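Long-range contact in calcium-dependent protein kinase, putative (Plasmodium falciparum, PDB 3MSE), which probably phosphorylates serine and threonine residues of proteins in response to calcium, which its C-terminal EF-hand domain, the part described here, binds: residues N18-I26 and L133-I144. Sequence-based numbering, arbitrary orientation.
Sequences NIRNIIINI and LVHDKVLDNNDI
The connection between the exiting helix 127-133 of the calcium-binding EF-hand and helix 141-152, residues 133-144, receives the first turns of the long helix 18-48 through Ile19, Ile22 and Ile26 on one side and Leu133, Val134, Lys137 and Leu139 on the other. Every cross-segment contact is apolar or van der Waals. Ile22 uses both branches: CD1 meets Leu139 CD1 tip to tip at 3.8 Å, while CG2 lies 3.9 Å from Leu133 CG, the Ile22 and Leu133 side chains running past each other in opposite senses. The split follows from chi1 of -73°, which sets CG1 beside the backbone N and leaves CG2 anti to it. Lys137 slides alongside, its CE 3.9 Å from Ile22 CG1; chain bends at chi2 and chi4 let its NZ reach Asp136 OD2 in a salt bridge, and the same nitrogen bonds Asn85 of the second subunit. Leu133 closes helix 127-133, its side chain about 6 Å from that of the calcium ligand Asp129. The long helix packs against this exiting helix through Ile22 and Ile26 on Leu133 and Ile19 on Ile130. Ile26 CD1 touches Leu133 CD1 at 3.8 Å and also leans on helix 109-117. Ile19 CG1 lies against Leu139 CD1 (3.9 Å) and Val134 CG1, and its CD1 reaches Ile144 CA in the first turn of helix 141-152. That turn is fixed by a capping box: Asp140 N donates to the anti lone pair of Asp143 OD2 (3.0 Å, 173°), whereas the reciprocal bond from Asp143 N to Asp140 OD1 is weak. Leu139 CD2 rests on Asn18, 3.7 Å from its ND2 and close to CB.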
loop_
_atom_site.group_PDB
_atom_site.type_symbol
_atom_site.label_atom_id
_atom_site.label_comp_id
_atom_site.label_asym_id
_atom_site.label_seq_id
_atom_site.Cartn_x
_atom_site.Cartn_y
_atom_site.Cartn_z
ATOM N N ASN A 18 -21.309 -9.886 2.813
ATOM C CA ASN A 18 -21.289 -8.860 1.809
ATOM C C ASN A 18 -20.752 -7.539 2.361
ATOM O O ASN A 18 -19.939 -6.886 1.713
ATOM C CB ASN A 18 -22.672 -8.709 1.191
ATOM C CG ASN A 18 -22.972 -9.798 0.178
ATOM O OD1 ASN A 18 -22.147 -10.107 -0.694
ATOM N ND2 ASN A 18 -24.162 -10.374 0.272
ATOM N N ILE A 19 -21.140 -7.201 3.589
ATOM C CA ILE A 19 -20.661 -5.962 4.241
ATOM C C ILE A 19 -19.151 -5.960 4.521
ATOM O O ILE A 19 -18.459 -4.961 4.255
ATOM C CB ILE A 19 -21.501 -5.611 5.501
ATOM C CG1 ILE A 19 -22.940 -5.259 5.064
ATOM C CG2 ILE A 19 -20.873 -4.455 6.278
ATOM C CD1 ILE A 19 -23.975 -5.159 6.200
ATOM N N ARG A 20 -18.627 -7.075 5.025
ATOM C CA ARG A 20 -17.167 -7.234 5.171
ATOM C C ARG A 20 -16.474 -6.988 3.844
ATOM O O ARG A 20 -15.477 -6.265 3.767
ATOM C CB ARG A 20 -16.839 -8.656 5.651
ATOM C CG ARG A 20 -15.570 -8.800 6.458
ATOM C CD ARG A 20 -14.260 -8.791 5.685
ATOM N NE ARG A 20 -14.182 -9.682 4.531
ATOM C CZ ARG A 20 -13.126 -10.449 4.222
ATOM N NH1 ARG A 20 -12.063 -10.502 5.008
ATOM N NH2 ARG A 20 -13.151 -11.193 3.128
ATOM N N ASN A 21 -17.005 -7.595 2.793
ATOM C CA ASN A 21 -16.373 -7.494 1.494
ATOM C C ASN A 21 -16.555 -6.107 0.852
ATOM O O ASN A 21 -15.695 -5.653 0.122
ATOM C CB ASN A 21 -16.862 -8.623 0.587
ATOM C CG ASN A 21 -16.334 -10.001 1.040
ATOM O OD1 ASN A 21 -15.455 -10.079 1.893
ATOM N ND2 ASN A 21 -16.879 -11.066 0.477
ATOM N N ILE A 22 -17.659 -5.441 1.146
ATOM C CA ILE A 22 -17.833 -4.041 0.720
ATOM C C ILE A 22 -16.723 -3.171 1.315
ATOM O O ILE A 22 -16.073 -2.395 0.600
ATOM C CB ILE A 22 -19.239 -3.527 1.053
ATOM C CG1 ILE A 22 -20.226 -4.175 0.084
ATOM C CG2 ILE A 22 -19.300 -1.960 0.909
ATOM C CD1 ILE A 22 -21.650 -4.167 0.557
ATOM N N ILE A 23 -16.483 -3.359 2.610
ATOM C CA ILE A 23 -15.381 -2.728 3.327
ATOM C C ILE A 23 -14.030 -3.074 2.703
ATOM O O ILE A 23 -13.173 -2.192 2.531
ATOM C CB ILE A 23 -15.413 -3.115 4.836
ATOM C CG1 ILE A 23 -16.691 -2.591 5.494
ATOM C CG2 ILE A 23 -14.162 -2.588 5.590
ATOM C CD1 ILE A 23 -17.048 -3.262 6.846
ATOM N N ILE A 24 -13.831 -4.348 2.343
ATOM C CA ILE A 24 -12.619 -4.743 1.614
ATOM C C ILE A 24 -12.493 -3.968 0.291
ATOM O O ILE A 24 -11.393 -3.563 -0.078
ATOM C CB ILE A 24 -12.555 -6.303 1.306
ATOM C CG1 ILE A 24 -12.473 -7.157 2.586
ATOM C CG2 ILE A 24 -11.410 -6.601 0.372
ATOM C CD1 ILE A 24 -11.097 -7.161 3.285
ATOM N N ASN A 25 -13.601 -3.786 -0.430
ATOM C CA ASN A 25 -13.573 -3.008 -1.699
ATOM C C ASN A 25 -13.117 -1.535 -1.563
ATOM O O ASN A 25 -12.445 -1.010 -2.454
ATOM C CB ASN A 25 -14.919 -3.071 -2.434
ATOM C CG ASN A 25 -15.000 -4.243 -3.392
ATOM O OD1 ASN A 25 -14.804 -4.081 -4.593
ATOM N ND2 ASN A 25 -15.282 -5.439 -2.859
ATOM N N ILE A 26 -13.465 -0.912 -0.440
ATOM C CA ILE A 26 -12.971 0.433 -0.098
ATOM C C ILE A 26 -11.445 0.443 -0.030
ATOM O O ILE A 26 -10.780 1.281 -0.657
ATOM C CB ILE A 26 -13.563 0.956 1.247
ATOM C CG1 ILE A 26 -15.066 1.160 1.120
ATOM C CG2 ILE A 26 -12.862 2.278 1.688
ATOM C CD1 ILE A 26 -15.787 1.169 2.477
ATOM N N LEU A 133 -23.566 3.189 3.645
ATOM C CA LEU A 133 -22.571 2.399 2.929
ATOM C C LEU A 133 -23.233 1.432 1.934
ATOM O O LEU A 133 -22.726 1.227 0.839
ATOM C CB LEU A 133 -21.677 1.623 3.929
ATOM C CG LEU A 133 -20.550 0.782 3.326
ATOM C CD1 LEU A 133 -19.541 1.662 2.604
ATOM C CD2 LEU A 133 -19.850 -0.020 4.405
ATOM N N VAL A 134 -24.381 0.874 2.297
ATOM C CA VAL A 134 -25.018 -0.109 1.432
ATOM C C VAL A 134 -26.154 0.454 0.596
ATOM O O VAL A 134 -26.994 -0.303 0.067
ATOM C CB VAL A 134 -25.458 -1.372 2.228
ATOM C CG1 VAL A 134 -24.249 -1.946 2.970
ATOM C CG2 VAL A 134 -26.586 -1.053 3.208
ATOM N N HIS A 135 -26.167 1.778 0.451
ATOM C CA HIS A 135 -27.273 2.479 -0.229
ATOM C C HIS A 135 -27.434 2.034 -1.693
ATOM O O HIS A 135 -28.529 2.100 -2.250
ATOM C CB HIS A 135 -27.067 4.008 -0.155
ATOM C CG HIS A 135 -26.110 4.517 -1.183
ATOM N ND1 HIS A 135 -24.750 4.331 -1.086
ATOM C CD2 HIS A 135 -26.322 5.133 -2.367
ATOM C CE1 HIS A 135 -24.162 4.833 -2.157
ATOM N NE2 HIS A 135 -25.096 5.330 -2.949
ATOM N N ASP A 136 -26.349 1.575 -2.317
ATOM C CA ASP A 136 -26.431 1.095 -3.698
ATOM C C ASP A 136 -26.391 -0.440 -3.815
ATOM O O ASP A 136 -26.017 -0.977 -4.852
ATOM C CB ASP A 136 -25.331 1.731 -4.567
ATOM C CG ASP A 136 -23.905 1.403 -4.077
ATOM O OD1 ASP A 136 -22.961 1.892 -4.727
ATOM O OD2 ASP A 136 -23.707 0.691 -3.058
ATOM N N LYS A 137 -26.767 -1.127 -2.744
ATOM C CA LYS A 137 -26.716 -2.587 -2.686
ATOM C C LYS A 137 -28.063 -3.069 -2.222
ATOM O O LYS A 137 -28.729 -2.404 -1.412
ATOM C CB LYS A 137 -25.650 -3.069 -1.682
ATOM C CG LYS A 137 -24.261 -2.469 -1.834
ATOM C CD LYS A 137 -23.516 -3.064 -3.017
ATOM C CE LYS A 137 -22.034 -2.662 -3.017
ATOM N NZ LYS A 137 -21.808 -1.270 -3.518
ATOM N N VAL A 138 -28.465 -4.232 -2.724
ATOM C CA VAL A 138 -29.790 -4.791 -2.434
ATOM C C VAL A 138 -29.969 -5.242 -0.968
ATOM O O VAL A 138 -31.096 -5.520 -0.535
ATOM C CB VAL A 138 -30.188 -5.891 -3.477
ATOM C CG1 VAL A 138 -29.077 -6.945 -3.633
ATOM C CG2 VAL A 138 -31.517 -6.546 -3.127
ATOM N N LEU A 139 -28.878 -5.266 -0.205
ATOM C CA LEU A 139 -28.888 -5.595 1.234
ATOM C C LEU A 139 -29.893 -4.787 2.061
ATOM O O LEU A 139 -30.217 -3.647 1.717
ATOM C CB LEU A 139 -27.495 -5.397 1.849
ATOM C CG LEU A 139 -26.254 -5.921 1.130
ATOM C CD1 LEU A 139 -25.019 -5.368 1.821
ATOM C CD2 LEU A 139 -26.230 -7.444 1.111
ATOM N N ASP A 140 -30.342 -5.375 3.173
ATOM C CA ASP A 140 -31.402 -4.804 4.009
ATOM C C ASP A 140 -30.996 -4.737 5.486
ATOM O O ASP A 140 -29.819 -4.893 5.821
ATOM C CB ASP A 140 -32.704 -5.613 3.842
ATOM C CG ASP A 140 -32.544 -7.108 4.212
ATOM O OD1 ASP A 140 -31.753 -7.468 5.123
ATOM O OD2 ASP A 140 -33.239 -7.931 3.581
ATOM N N ASN A 141 -31.976 -4.529 6.366
ATOM C CA ASN A 141 -31.705 -4.357 7.798
ATOM C C ASN A 141 -31.235 -5.614 8.552
ATOM O O ASN A 141 -30.505 -5.504 9.551
ATOM C CB ASN A 141 -32.914 -3.744 8.508
ATOM C CG ASN A 141 -32.513 -2.634 9.450
ATOM O OD1 ASN A 141 -32.537 -2.795 10.674
ATOM N ND2 ASN A 141 -32.104 -1.497 8.878
ATOM N N ASN A 142 -31.663 -6.790 8.081
ATOM C CA ASN A 142 -31.214 -8.077 8.631
ATOM C C ASN A 142 -29.696 -8.242 8.505
ATOM O O ASN A 142 -29.002 -8.552 9.477
ATOM C CB ASN A 142 -31.930 -9.231 7.917
ATOM C CG ASN A 142 -31.664 -10.588 8.571
ATOM O OD1 ASN A 142 -31.711 -10.725 9.800
ATOM N ND2 ASN A 142 -31.391 -11.603 7.742
ATOM N N ASP A 143 -29.192 -7.996 7.301
ATOM C CA ASP A 143 -27.767 -8.062 7.016
ATOM C C ASP A 143 -26.966 -7.121 7.925
ATOM O O ASP A 143 -25.928 -7.506 8.473
ATOM C CB ASP A 143 -27.526 -7.732 5.538
ATOM C CG ASP A 143 -28.338 -8.625 4.592
ATOM O OD1 ASP A 143 -28.179 -9.869 4.667
ATOM O OD2 ASP A 143 -29.127 -8.090 3.769
ATOM N N ILE A 144 -27.462 -5.896 8.097
ATOM C CA ILE A 144 -26.753 -4.882 8.875
ATOM C C ILE A 144 -26.616 -5.300 10.336
ATOM O O ILE A 144 -25.537 -5.179 10.918
ATOM C CB ILE A 144 -27.414 -3.476 8.754
ATOM C CG1 ILE A 144 -27.365 -2.992 7.298
ATOM C CG2 ILE A 144 -26.724 -2.474 9.672
ATOM C CD1 ILE A 144 -28.308 -1.860 6.979
#